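Local atomic coordinates of putative invasin (Yersinia pseudotuberculosis IP 31758, PDB entry 5N40), a protein that probably acts as a surface adhesin, carrying a C-type lectin-like adhesion domain at the end of a row of immunoglobulin-like domains. Residues V31-R36 / Q46-T51; A129-K132 / A138-V141. The protein carries 1 engineered substitution. All coordinates share one frame; numbering follows the deposited sequence.

Interaction 1. Residues V31-R36 / Q46-T51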
loop_
_atom_site.group_PDB
_atom_site.type_symbol
_atom_site.label_atom_id
_atom_site.label_comp_id
_atom_site.label_asym_id
_atom_site.label_seq_id
_atom_site.Cartn_x
_atom_site.Cartn_y
_atom_site.Cartn_z
ATOM N N VAL A 31 -24.829 31.750 13.434
ATOM C CA VAL A 31 -26.190 31.246 13.329
ATOM C C VAL A 31 -27.115 32.311 13.892
ATOM O O VAL A 31 -26.912 32.783 15.017
ATOM C CB VAL A 31 -26.352 29.916 14.083
ATOM C CG1 VAL A 31 -27.767 29.384 13.944
ATOM C CG2 VAL A 31 -25.336 28.901 13.588
ATOM N N THR A 32 -28.111 32.712 13.104
ATOM C CA THR A 32 -29.031 33.778 13.480
ATOM C C THR A 32 -30.455 33.248 13.447
ATOM O O THR A 32 -30.930 32.788 12.403
ATOM C CB THR A 32 -28.892 34.986 12.551
ATOM O OG1 THR A 32 -27.570 35.525 12.665
ATOM C CG2 THR A 32 -29.902 36.081 12.916
ATOM N N LEU A 33 -31.119 33.303 14.592
ATOM C CA LEU A 33 -32.555 33.109 14.672
ATOM C C LEU A 33 -33.236 34.464 14.628
ATOM O O LEU A 33 -32.892 35.358 15.404
ATOM C CB LEU A 33 -32.942 32.387 15.962
ATOM C CG LEU A 33 -34.436 32.312 16.271
ATOM C CD1 LEU A 33 -35.152 31.357 15.315
ATOM C CD2 LEU A 33 -34.662 31.905 17.725
ATOM N N THR A 34 -34.212 34.601 13.736
ATOM C CA THR A 34 -35.125 35.743 13.719
ATOM C C THR A 34 -36.456 35.212 14.238
ATOM O O THR A 34 -37.166 34.502 13.526
ATOM C CB THR A 34 -35.237 36.332 12.321
ATOM O OG1 THR A 34 -33.925 36.709 11.876
ATOM C CG2 THR A 34 -36.169 37.565 12.310
ATOM N N LEU A 35 -36.765 35.525 15.496
ATOM C CA LEU A 35 -37.909 34.944 16.187
ATOM C C LEU A 35 -39.114 35.862 16.029
ATOM O O LEU A 35 -39.078 37.026 16.442
ATOM C CB LEU A 35 -37.579 34.715 17.661
ATOM C CG LEU A 35 -38.608 33.921 18.470
ATOM C CD1 LEU A 35 -38.810 32.527 17.895
ATOM C CD2 LEU A 35 -38.192 33.834 19.932
ATOM N N ARG A 36 -40.177 35.341 15.425
ATOM C CA ARG A 36 -41.336 36.143 15.055
ATOM C C ARG A 36 -42.608 35.422 15.465
ATOM O O ARG A 36 -42.659 34.187 15.488
ATOM C CB ARG A 36 -41.358 36.423 13.547
ATOM C CG ARG A 36 -40.172 37.248 13.054
ATOM C CD ARG A 36 -40.303 38.707 13.505
ATOM N NE ARG A 36 -39.206 39.572 13.062
ATOM C CZ ARG A 36 -38.084 39.791 13.747
ATOM N NH1 ARG A 36 -37.867 39.190 14.914
ATOM N NH2 ARG A 36 -37.160 40.605 13.254
ATOM N N GLN A 46 -36.308 36.148 24.993
ATOM C CA GLN A 46 -36.534 34.714 25.091
ATOM C C GLN A 46 -35.253 33.950 25.418
ATOM O O GLN A 46 -34.135 34.446 25.257
ATOM C CB GLN A 46 -37.133 34.187 23.790
ATOM C CG GLN A 46 -38.444 34.853 23.429
ATOM C CD GLN A 46 -39.474 34.719 24.533
ATOM O OE1 GLN A 46 -39.968 33.625 24.806
ATOM N NE2 GLN A 46 -39.789 35.833 25.188
ATOM N N THR A 47 -35.445 32.711 25.881
ATOM C CA THR A 47 -34.355 31.796 26.220
ATOM C C THR A 47 -34.203 30.827 25.054
ATOM O O THR A 47 -34.961 29.861 24.930
ATOM C CB THR A 47 -34.650 31.078 27.530
ATOM O OG1 THR A 47 -34.762 32.059 28.570
ATOM C CG2 THR A 47 -33.532 30.075 27.874
ATOM N N VAL A 48 -33.221 31.102 24.201
ATOM C CA VAL A 48 -33.028 30.405 22.936
ATOM C C VAL A 48 -31.766 29.555 23.020
ATOM O O VAL A 48 -30.743 29.990 23.567
ATOM C CB VAL A 48 -32.939 31.425 21.782
ATOM C CG1 VAL A 48 -32.610 30.749 20.450
ATOM C CG2 VAL A 48 -34.242 32.198 21.677
ATOM N N ALA A 49 -31.847 28.335 22.491
ATOM C CA ALA A 49 -30.702 27.440 22.403
ATOM C C ALA A 49 -30.642 26.851 21.004
ATOM O O ALA A 49 -31.678 26.596 20.382
ATOM C CB ALA A 49 -30.781 26.315 23.442
ATOM N N PHE A 50 -29.423 26.650 20.508
ATOM C CA PHE A 50 -29.182 26.012 19.223
ATOM C C PHE A 50 -28.491 24.670 19.431
ATOM O O PHE A 50 -27.768 24.468 20.408
ATOM C CB PHE A 50 -28.297 26.877 18.315
ATOM C CG PHE A 50 -28.866 28.244 17.997
ATOM C CD1 PHE A 50 -30.229 28.456 17.885
ATOM C CD2 PHE A 50 -28.014 29.322 17.800
ATOM C CE1 PHE A 50 -30.726 29.721 17.590
ATOM C CE2 PHE A 50 -28.503 30.580 17.516
ATOM C CZ PHE A 50 -29.858 30.782 17.409
ATOM N N THR A 51 -28.719 23.750 18.498
ATOM C CA THR A 51 -27.944 22.521 18.429
ATOM C C THR A 51 -27.406 22.361 17.015
ATOM O O THR A 51 -27.964 22.894 16.054
ATOM C CB THR A 51 -28.769 21.288 18.823
ATOM O OG1 THR A 51 -29.744 21.010 17.811
ATOM C CG2 THR A 51 -29.467 21.522 20.155
#
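F50 and V31 meet inside the N-terminal immunoglobulin-like beta-sandwich, a domain of the invasin domain 3 family, where strands 28-34 and 48-52 face each other across the core. The short strand axes approach to 9.5 Å and run at 136° to one another, and no hydrogen bond passes between the two segments; the contact is made mainly by side chains. It is most extensive round the F50 ring. V31 CG1 lies over one face, 4.1 Å from the ring centroid and 23° off the normal, a CH-pi contact displaced toward the CD2-CE2 rim. CG1 is the V31 methyl anti to the backbone N (chi1 -179°), and V31 and F50 come at each other from opposite directions. The backbone adds V31 O, 3.7 Å from F50 CE2. At the ring edge L33 CB sits near the plane, 3.8 Å from F50 CZ. L14, A70 and V85 also touch F50, so strands on several sides enclose it. One step along, L33 brings CD2 obliquely against V48, 3.6 Å from V48 CG1, the closest approach between the segments. The contact thins toward 46, where the strand geometry is lost and Q46 is partly exposed. Here the chain of Q46 bends at chi2, and its methylenes, rather than its amide, meet the buried L35 at about a right angle. The amide NE2 instead bonds to T44 O in the preceding loop, while the backbone N of Q46 is held by Y68 OH. The loose end therefore comes down to L35 CD2 resting 3.7 Å from Q46 CG.

Interaction 2. Residues A129-K132 / A138-V141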
loop_
_atom_site.group_PDB
_atom_site.type_symbol
_atom_site.label_atom_id
_atom_site.label_comp_id
_atom_site.label_asym_id
_atom_site.label_seq_id
_atom_site.Cartn_x
_atom_site.Cartn_y
_atom_site.Cartn_z
ATOM N N ALA A 129 -0.851 13.964 8.039
ATOM C CA ALA A 129 -1.608 15.073 7.465
ATOM C C ALA A 129 -1.454 16.297 8.356
ATOM O O ALA A 129 -1.617 16.210 9.582
ATOM C CB ALA A 129 -3.087 14.712 7.310
ATOM N N LYS A 130 -1.127 17.424 7.740
ATOM C CA LYS A 130 -1.090 18.710 8.412
ATOM C C LYS A 130 -1.915 19.699 7.609
ATOM O O LYS A 130 -1.971 19.626 6.377
ATOM C CB LYS A 130 0.343 19.217 8.565
ATOM C CG LYS A 130 1.213 18.281 9.403
ATOM C CD LYS A 130 2.667 18.663 9.363
ATOM C CE LYS A 130 3.502 17.719 10.217
ATOM N NZ LYS A 130 4.941 18.058 10.106
ATOM N N TYR A 131 -2.542 20.635 8.309
ATOM C CA TYR A 131 -3.308 21.656 7.611
ATOM C C TYR A 131 -2.387 22.416 6.670
ATOM O O TYR A 131 -1.252 22.758 7.019
ATOM C CB TYR A 131 -3.982 22.605 8.598
ATOM C CG TYR A 131 -5.008 21.919 9.461
ATOM C CD1 TYR A 131 -6.089 21.257 8.892
ATOM C CD2 TYR A 131 -4.893 21.910 10.836
ATOM C CE1 TYR A 131 -7.023 20.605 9.671
ATOM C CE2 TYR A 131 -5.830 21.271 11.625
ATOM C CZ TYR A 131 -6.896 20.624 11.035
ATOM O OH TYR A 131 -7.822 19.984 11.815
ATOM N N LYS A 132 -2.885 22.669 5.466
ATOM C CA LYS A 132 -2.031 23.060 4.357
ATOM C C LYS A 132 -1.166 24.266 4.710
ATOM O O LYS A 132 -1.663 25.298 5.181
ATOM C CB LYS A 132 -2.892 23.359 3.128
ATOM C CG LYS A 132 -2.089 23.687 1.892
ATOM C CD LYS A 132 -2.931 23.609 0.636
ATOM C CE LYS A 132 -3.262 22.166 0.242
ATOM N NZ LYS A 132 -4.124 22.119 -0.988
ATOM N N ALA A 138 -3.574 17.330 11.431
ATOM C CA ALA A 138 -4.983 17.321 11.055
ATOM C C ALA A 138 -5.601 15.973 11.419
ATOM O O ALA A 138 -5.385 14.977 10.711
ATOM C CB ALA A 138 -5.133 17.605 9.559
ATOM N N PRO A 139 -6.338 15.875 12.520
ATOM C CA PRO A 139 -6.954 14.602 12.889
ATOM C C PRO A 139 -8.255 14.361 12.138
ATOM O O PRO A 139 -8.913 15.281 11.653
ATOM C CB PRO A 139 -7.210 14.753 14.392
ATOM C CG PRO A 139 -7.403 16.214 14.589
ATOM C CD PRO A 139 -6.554 16.911 13.546
ATOM N N ASN A 140 -8.602 13.076 12.037
ATOM C CA ASN A 140 -9.889 12.630 11.505
ATOM C C ASN A 140 -10.043 12.932 10.018
ATOM O O ASN A 140 -11.160 13.078 9.513
ATOM C CB ASN A 140 -11.046 13.233 12.309
ATOM C CG ASN A 140 -11.035 12.779 13.760
ATOM O OD1 ASN A 140 -10.904 11.586 14.052
ATOM N ND2 ASN A 140 -11.144 13.727 14.679
ATOM N N VAL A 141 -8.930 12.972 9.295
ATOM C CA VAL A 141 -8.935 13.167 7.849
ATOM C C VAL A 141 -9.113 11.813 7.170
ATOM O O VAL A 141 -8.293 10.902 7.350
ATOM C CB VAL A 141 -7.642 13.848 7.380
ATOM C CG1 VAL A 141 -7.570 13.872 5.850
ATOM C CG2 VAL A 141 -7.538 15.275 7.947
HETATM O O HOH W 1 -8.498 17.687 10.555
#
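The turn that joins strand 123-131 to strand 142-151 in the second immunoglobulin-like domain folds back on the end of the first strand, bringing A138 against A129 and Y131. One backbone bond closes the return: A138 N donates to A129 O at 2.9 Å, with an N-H...O angle of 155°. The A138 methyl then lies over a face of the Y131 ring, its CB 3.8 Å from the centroid and 21° off the normal, a CH-pi contact shifted toward CE1, where CB approaches to 3.5 Å. With CG anti to the carbonyl carbon (chi1 -64°), the Y131 ring reaches back over the loop, and its hydroxyl arrives beside P139, OH to CD 3.7 Å. A water joins Y131 OH to P139 O, 2.7 Å from each, and donates to the carbonyl. On the other flank A138 CB faces A129 CB at 4.2 Å, while V106 of strand 106-112 also touches A138. T178 OG1 bonds to both A138 O and V141 N. A138 is thus held through its N, O and methyl, which implies a loop fixed by combined polar and apolar grips, with water completing the link at the hydroxyl.

The two contacts belong to successive domains of the rod, their centres 33 Å apart and their nearest atoms about 19 Å apart, so neither touches the other. Interaction 1 joins two strands that face each other across the sandwich and is mostly buried; interaction 2 ties a strand end to the loop that follows it and is only partly buried. Both place an aliphatic methyl over an aromatic face, yet the surroundings differ. In 31-36/46-51 the ring is packed mainly by aliphatic side chains, without any hydrogen bond between the segments, whereas 129-132/138-141 adds a backbone bond and a bridging water. Y131 and N140 also meet T76 of the first domain, so interaction 2 lies beside the interdomain junction.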